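Local coordinates for protein phospholethanolamine N-methyltransferase 2 (Haemonchus contortus, PDB 4KRI) that probably methylates phosphorylated ethanolamines with S-adenosylmethionine as methyl donor, a step on the nematode route to phosphocholine, at residues F294-I299 with L323-G328; V369-P374 with N423-A428. All blocks are in the same frame, centred on the assembly; numbering follows the deposited sequence.

How the interactions relate
Along the chain, strand 290-296 comes first and pairs in parallel with strand 320-329; interaction 1 thus closes a loop of 23 residues that contains helix 305-315. Interaction 2 opens only after interaction 1 has closed. It brings strand 367-371 against the late strand 422-430, closing a longer and mostly helical loop of 48 residues. The two loops therefore follow one another, neither nesting nor crossing. Strand 422-430 also runs antiparallel beside strand 320-329, so both contacts belong to one sheet and their centres lie about 9 Å apart. A probable hydrogen bond of 2.7 Å from W424 NE1 to D297 OD1 ties the second contact to the ligand-lined end of the first.

Interaction 1: F294-I299 with L323-G328; sequences FSRDCI and LITMYG. With SAH (S-adenosyl-L-homocysteine), chain D; 1SH (2-(methylamino)ethyl dihydrogen phosphate), chain E.
The T325 hydroxyl donates to D297, OG1 lying 2.8 Å from OD1 and meeting it from well above the carboxylate plane. It can do so because chi1 of 72° sets OG1 between the T325 backbone N and carbonyl carbon. R296 NE comes to the same OG1 at 3.1 Å, a weak bond at the edge of the guanidinium, and makes a salt bridge with D297 OD2. Alongside, S295 N bonds to L323 O and T325 N to S295 O, the parallel ladder of a Rossmann-like class I methyltransferase sheet, whose strand ends here carry the ligands. R296 O accepts from the amino group of S-adenosylhomocysteine, while Y327 OH, 2.6 Å from phosphate O4 of the substrate, donates to it in the plane of the tyrosine ring. D297 O lies 3.4 Å from the substrate N-methyl carbon C3. The turn after R296 is held by D297 N bonding to T325 O at 2.8 Å and by a water that joins S295 OG, C298 N and T325 O. Just beyond the turn, I299 CD1 packs 3.6 Å from M326 SD, and helix 305-315 covers I299 through L308 and F309. P204 O and N210 take the other guanidinium nitrogens, and W424 is the second donor to D297 OD1.

Interaction 2: V369-P374 with N423-A428; sequences VENMTP and NWNFFA
V369 meets F427 in a non-hydrogen-bonded antiparallel pair, its CG1 reaching the edge of the phenyl ring near CD1. At E370 the backbone is joined to F426 twice, E370 N to F426 O at 3.0 Å and F426 N to E370 O at 2.9 Å, the latter within the carbonyl plane. The extended E370 side chain, on the same face as F426, carries its carboxylate to a salt bridge with R216, which also makes a cation-pi contact with the F426 ring. N371 turns its amide back along its own chain: OD1 accepts from T373 N, forming an Asx turn, and from T373 OG1 at an unusually short 2.5 Å; the two donors would hold the amide oxygen in place as helix 373-389 begins. Strand 422-430 lies between strands 320-329 and 367-371 and runs antiparallel to both, as the reversed strand of a class I methyltransferase sheet does. M372, at the N-cap position, gives its backbone N to W424 O at 2.8 Å. Its side chain bends at chi3 (-56°), carrying CE over the indole face, 3.5 Å from the centroid of the six-membered ring and only 3° off its normal, a CH-pi contact. SD packs 3.7 Å from F426 CB and makes longer Met-aromatic contacts, above the W424 face and obliquely to the F426 ring. Last, the T373 hydroxyl that donates to N371 accepts from W424 N, OG1 lying 3.0 Å from it with an N-H...O angle of 157°. Helix 206-215 packs against the indole through Q209 and I213.

Interaction 1: F294-I299 with L323-G328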
loop_
_atom_site.group_PDB
_atom_site.type_symbol
_atom_site.label_atom_id
_atom_site.label_comp_id
_atom_site.label_asym_id
_atom_site.label_seq_id
_atom_site.Cartn_x
_atom_site.Cartn_y
_atom_site.Cartn_z
ATOM N N PHE A 294 -9.262 7.206 -6.542
ATOM C CA PHE A 294 -8.397 8.348 -6.777
ATOM C C PHE A 294 -6.971 7.850 -6.792
ATOM O O PHE A 294 -6.585 7.065 -5.930
ATOM C CB PHE A 294 -8.576 9.328 -5.610
ATOM C CG PHE A 294 -7.746 10.584 -5.727
ATOM C CD1 PHE A 294 -7.888 11.430 -6.815
ATOM C CD2 PHE A 294 -6.852 10.936 -4.722
ATOM C CE1 PHE A 294 -7.139 12.600 -6.912
ATOM C CE2 PHE A 294 -6.093 12.105 -4.811
ATOM C CZ PHE A 294 -6.245 12.943 -5.902
ATOM N N SER A 295 -6.161 8.307 -7.741
ATOM C CA SER A 295 -4.754 7.939 -7.704
ATOM C C SER A 295 -3.932 9.128 -8.110
ATOM O O SER A 295 -4.055 9.619 -9.224
ATOM C CB SER A 295 -4.456 6.751 -8.610
ATOM O OG SER A 295 -3.085 6.403 -8.476
ATOM N N ARG A 296 -3.097 9.605 -7.197
ATOM C CA ARG A 296 -2.366 10.841 -7.451
ATOM C C ARG A 296 -0.870 10.587 -7.643
ATOM O O ARG A 296 -0.148 10.324 -6.672
ATOM C CB ARG A 296 -2.623 11.779 -6.271
ATOM C CG ARG A 296 -1.971 13.121 -6.393
ATOM C CD ARG A 296 -2.697 14.050 -7.350
ATOM N NE ARG A 296 -1.685 14.969 -7.849
ATOM C CZ ARG A 296 -1.257 16.019 -7.161
ATOM N NH1 ARG A 296 -1.819 16.308 -5.992
ATOM N NH2 ARG A 296 -0.293 16.786 -7.644
ATOM N N ASP A 297 -0.437 10.615 -8.903
ATOM C CA ASP A 297 0.967 10.527 -9.278
ATOM C C ASP A 297 1.618 9.231 -8.804
ATOM O O ASP A 297 2.756 9.215 -8.327
ATOM C CB ASP A 297 1.702 11.793 -8.812
ATOM C CG ASP A 297 1.088 13.048 -9.408
ATOM O OD1 ASP A 297 0.629 12.986 -10.575
ATOM O OD2 ASP A 297 1.018 14.080 -8.719
ATOM N N CYS A 298 0.876 8.142 -8.994
ATOM C CA CYS A 298 1.305 6.802 -8.626
ATOM C C CYS A 298 1.518 5.913 -9.848
ATOM O O CYS A 298 2.495 5.163 -9.913
ATOM C CB CYS A 298 0.245 6.161 -7.715
ATOM S SG CYS A 298 0.246 4.340 -7.641
ATOM N N ILE A 299 0.617 5.984 -10.822
ATOM C CA ILE A 299 0.556 4.874 -11.774
ATOM C C ILE A 299 1.665 4.836 -12.816
ATOM O O ILE A 299 1.773 3.858 -13.539
ATOM C CB ILE A 299 -0.845 4.659 -12.416
ATOM C CG1 ILE A 299 -1.143 5.711 -13.478
ATOM C CG2 ILE A 299 -1.931 4.620 -11.337
ATOM C CD1 ILE A 299 -2.290 5.297 -14.420
ATOM N N LEU A 323 -10.480 9.009 -10.925
ATOM C CA LEU A 323 -9.701 10.184 -11.288
ATOM C C LEU A 323 -8.249 9.895 -10.964
ATOM O O LEU A 323 -7.922 9.495 -9.850
ATOM C CB LEU A 323 -10.201 11.420 -10.538
ATOM C CG LEU A 323 -9.688 12.777 -11.021
ATOM C CD1 LEU A 323 -10.693 13.874 -10.706
ATOM C CD2 LEU A 323 -8.349 13.093 -10.385
ATOM N N ILE A 324 -7.380 10.073 -11.954
ATOM C CA ILE A 324 -5.961 9.765 -11.801
ATOM C C ILE A 324 -5.129 10.912 -12.383
ATOM O O ILE A 324 -5.465 11.456 -13.440
ATOM C CB ILE A 324 -5.602 8.461 -12.572
ATOM C CG1 ILE A 324 -6.444 7.279 -12.068
ATOM C CG2 ILE A 324 -4.112 8.130 -12.462
ATOM C CD1 ILE A 324 -6.302 6.011 -12.912
ATOM N N THR A 325 -4.062 11.296 -11.688
ATOM C CA THR A 325 -3.018 12.111 -12.303
ATOM C C THR A 325 -1.753 11.272 -12.335
ATOM O O THR A 325 -1.552 10.437 -11.472
ATOM C CB THR A 325 -2.760 13.458 -11.576
ATOM O OG1 THR A 325 -2.103 13.216 -10.323
ATOM C CG2 THR A 325 -4.070 14.216 -11.342
ATOM N N MET A 326 -0.904 11.478 -13.343
ATOM C CA MET A 326 0.277 10.630 -13.466
ATOM C C MET A 326 1.358 11.334 -14.262
ATOM O O MET A 326 1.056 12.203 -15.075
ATOM C CB MET A 326 -0.101 9.318 -14.169
ATOM C CG MET A 326 -0.544 9.535 -15.607
ATOM S SD MET A 326 -1.471 8.198 -16.418
ATOM C CE MET A 326 -3.056 9.019 -16.628
ATOM N N TYR A 327 2.615 10.959 -14.042
ATOM C CA TYR A 327 3.658 11.327 -15.003
ATOM C C TYR A 327 3.350 10.561 -16.281
ATOM O O TYR A 327 2.976 9.385 -16.217
ATOM C CB TYR A 327 5.048 10.913 -14.495
ATOM C CG TYR A 327 5.651 11.767 -13.386
ATOM C CD1 TYR A 327 4.990 12.878 -12.880
ATOM C CD2 TYR A 327 6.907 11.457 -12.857
ATOM C CE1 TYR A 327 5.560 13.653 -11.857
ATOM C CE2 TYR A 327 7.491 12.234 -11.856
ATOM C CZ TYR A 327 6.813 13.326 -11.361
ATOM O OH TYR A 327 7.398 14.085 -10.363
ATOM N N GLY A 328 3.496 11.214 -17.432
ATOM C CA GLY A 328 3.330 10.545 -18.712
ATOM C C GLY A 328 4.433 10.929 -19.677
ATOM O O GLY A 328 5.315 11.723 -19.341
HETATM N N SAH D . -0.631 9.869 -3.644
HETATM C CA SAH D . 0.411 10.332 -2.691
HETATM C CB SAH D . 1.746 9.520 -2.920
HETATM C CG SAH D . 2.492 9.744 -4.231
HETATM S SD SAH D . 3.980 8.703 -4.370
HETATM C C SAH D . 0.573 11.800 -2.733
HETATM O O SAH D . -0.166 12.482 -3.428
HETATM O OXT SAH D . 1.287 12.340 -1.904
HETATM C "C5'" SAH D . 3.521 7.199 -5.250
HETATM C "C4'" SAH D . 3.152 6.098 -4.426
HETATM O "O4'" SAH D . 2.602 5.053 -5.271
HETATM C "C3'" SAH D . 4.347 5.498 -3.791
HETATM O "O3'" SAH D . 4.191 5.564 -2.390
HETATM C "C2'" SAH D . 4.379 4.105 -4.237
HETATM O "O2'" SAH D . 4.804 3.216 -3.231
HETATM C "C1'" SAH D . 2.963 3.862 -4.647
HETATM N N9 SAH D . 2.805 2.671 -5.551
HETATM C C8 SAH D . 3.456 2.439 -6.715
HETATM N N7 SAH D . 2.976 1.307 -7.242
HETATM C C5 SAH D . 2.009 0.828 -6.431
HETATM C C6 SAH D . 1.184 -0.303 -6.487
HETATM N N6 SAH D . 1.269 -1.205 -7.524
HETATM N N1 SAH D . 0.301 -0.489 -5.482
HETATM C C2 SAH D . 0.204 0.374 -4.465
HETATM N N3 SAH D . 0.977 1.472 -4.387
HETATM C C4 SAH D . 1.892 1.713 -5.344
HETATM O O4 1SH E . 9.849 13.557 -9.766
HETATM P P1 1SH E . 10.422 12.259 -9.202
HETATM O O1 1SH E . 10.784 11.302 -10.267
HETATM O O3 1SH E . 11.688 12.592 -8.325
HETATM O O2 1SH E . 9.306 11.571 -8.312
HETATM C C1 1SH E . 8.720 12.286 -7.355
HETATM C C2 1SH E . 7.512 11.643 -6.688
HETATM N N1 1SH E . 6.344 11.443 -7.500
HETATM C C3 1SH E . 5.415 10.688 -6.740
HETATM O O HOH W 1 -1.531 7.867 -10.307
#

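Interaction 2: V369-P374 with N423-A428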
loop_
_atom_site.group_PDB
_atom_site.type_symbol
_atom_site.label_atom_id
_atom_site.label_comp_id
_atom_site.label_asym_id
_atom_site.label_seq_id
_atom_site.Cartn_x
_atom_site.Cartn_y
_atom_site.Cartn_z
ATOM N N VAL A 369 -9.672 13.481 -20.573
ATOM C CA VAL A 369 -8.219 13.487 -20.447
ATOM C C VAL A 369 -7.692 14.906 -20.614
ATOM O O VAL A 369 -8.251 15.703 -21.379
ATOM C CB VAL A 369 -7.525 12.554 -21.463
ATOM C CG1 VAL A 369 -7.783 11.095 -21.114
ATOM C CG2 VAL A 369 -7.979 12.870 -22.902
ATOM N N GLU A 370 -6.619 15.223 -19.900
ATOM C CA GLU A 370 -6.005 16.543 -20.027
ATOM C C GLU A 370 -4.498 16.528 -19.880
ATOM O O GLU A 370 -3.959 15.853 -19.012
ATOM C CB GLU A 370 -6.595 17.514 -19.004
ATOM C CG GLU A 370 -5.940 18.889 -19.051
ATOM C CD GLU A 370 -6.742 19.950 -18.326
ATOM O OE1 GLU A 370 -7.980 19.977 -18.498
ATOM O OE2 GLU A 370 -6.132 20.764 -17.597
ATOM N N ASN A 371 -3.817 17.290 -20.739
ATOM C CA ASN A 371 -2.386 17.479 -20.606
ATOM C C ASN A 371 -2.137 18.661 -19.673
ATOM O O ASN A 371 -2.309 19.809 -20.071
ATOM C CB ASN A 371 -1.763 17.742 -21.984
ATOM C CG ASN A 371 -0.270 17.999 -21.913
ATOM O OD1 ASN A 371 0.345 17.875 -20.853
ATOM N ND2 ASN A 371 0.326 18.351 -23.051
ATOM N N MET A 372 -1.741 18.376 -18.431
ATOM C CA MET A 372 -1.546 19.426 -17.431
ATOM C C MET A 372 -0.092 19.829 -17.304
ATOM O O MET A 372 0.317 20.417 -16.300
ATOM C CB MET A 372 -2.065 18.973 -16.061
ATOM C CG MET A 372 -3.519 18.607 -16.053
ATOM S SD MET A 372 -4.100 18.256 -14.362
ATOM C CE MET A 372 -2.984 16.948 -13.806
ATOM N N THR A 373 0.696 19.515 -18.325
ATOM C CA THR A 373 2.113 19.838 -18.287
ATOM C C THR A 373 2.421 21.327 -18.019
ATOM O O THR A 373 3.374 21.627 -17.292
ATOM C CB THR A 373 2.826 19.318 -19.537
ATOM O OG1 THR A 373 2.565 17.914 -19.657
ATOM C CG2 THR A 373 4.321 19.554 -19.447
ATOM N N PRO A 374 1.615 22.262 -18.570
ATOM C CA PRO A 374 1.927 23.656 -18.229
ATOM C C PRO A 374 1.797 23.981 -16.743
ATOM O O PRO A 374 2.585 24.786 -16.246
ATOM C CB PRO A 374 0.895 24.450 -19.035
ATOM C CG PRO A 374 0.636 23.588 -20.236
ATOM C CD PRO A 374 0.648 22.184 -19.684
ATOM N N ASN A 423 5.533 14.635 -19.370
ATOM C CA ASN A 423 4.239 15.297 -19.281
ATOM C C ASN A 423 3.554 14.968 -17.954
ATOM O O ASN A 423 3.904 13.991 -17.284
ATOM C CB ASN A 423 3.320 14.874 -20.443
ATOM C CG ASN A 423 3.592 15.631 -21.733
ATOM O OD1 ASN A 423 4.633 16.279 -21.891
ATOM N ND2 ASN A 423 2.656 15.544 -22.671
ATOM N N TRP A 424 2.573 15.784 -17.579
ATOM C CA TRP A 424 1.811 15.530 -16.355
ATOM C C TRP A 424 0.361 15.429 -16.781
ATOM O O TRP A 424 -0.237 16.428 -17.201
ATOM C CB TRP A 424 2.001 16.659 -15.339
ATOM C CG TRP A 424 1.406 16.336 -13.978
ATOM C CD1 TRP A 424 1.434 15.127 -13.342
ATOM C CD2 TRP A 424 0.669 17.225 -13.117
ATOM N NE1 TRP A 424 0.783 15.218 -12.128
ATOM C CE2 TRP A 424 0.298 16.494 -11.974
ATOM C CE3 TRP A 424 0.294 18.573 -13.208
ATOM C CZ2 TRP A 424 -0.431 17.062 -10.920
ATOM C CZ3 TRP A 424 -0.428 19.141 -12.160
ATOM C CH2 TRP A 424 -0.786 18.382 -11.034
ATOM N N ASN A 425 -0.193 14.218 -16.709
ATOM C CA ASN A 425 -1.485 13.924 -17.319
ATOM C C ASN A 425 -2.621 13.701 -16.323
ATOM O O ASN A 425 -2.397 13.201 -15.225
ATOM C CB ASN A 425 -1.366 12.696 -18.222
ATOM C CG ASN A 425 -0.557 12.972 -19.475
ATOM O OD1 ASN A 425 -0.474 14.116 -19.929
ATOM N ND2 ASN A 425 0.023 11.924 -20.051
ATOM N N PHE A 426 -3.832 14.061 -16.746
ATOM C CA PHE A 426 -5.058 13.907 -15.968
ATOM C C PHE A 426 -6.001 12.960 -16.715
ATOM O O PHE A 426 -6.144 13.046 -17.937
ATOM C CB PHE A 426 -5.719 15.281 -15.818
ATOM C CG PHE A 426 -7.100 15.246 -15.204
ATOM C CD1 PHE A 426 -7.258 15.428 -13.843
ATOM C CD2 PHE A 426 -8.232 15.076 -15.992
ATOM C CE1 PHE A 426 -8.520 15.405 -13.268
ATOM C CE2 PHE A 426 -9.495 15.052 -15.432
ATOM C CZ PHE A 426 -9.641 15.217 -14.064
ATOM N N PHE A 427 -6.632 12.051 -15.988
ATOM C CA PHE A 427 -7.627 11.152 -16.558
ATOM C C PHE A 427 -8.784 11.017 -15.573
ATOM O O PHE A 427 -8.569 10.836 -14.377
ATOM C CB PHE A 427 -7.006 9.779 -16.838
ATOM C CG PHE A 427 -8.008 8.660 -16.917
ATOM C CD1 PHE A 427 -8.850 8.529 -18.019
ATOM C CD2 PHE A 427 -8.089 7.725 -15.900
ATOM C CE1 PHE A 427 -9.779 7.492 -18.081
ATOM C CE2 PHE A 427 -9.019 6.689 -15.952
ATOM C CZ PHE A 427 -9.860 6.571 -17.047
ATOM N N ALA A 428 -10.012 11.133 -16.068
ATOM C CA ALA A 428 -11.183 10.814 -15.246
ATOM C C ALA A 428 -12.200 10.070 -16.095
ATOM O O ALA A 428 -12.218 10.231 -17.310
ATOM C CB ALA A 428 -11.798 12.079 -14.667
#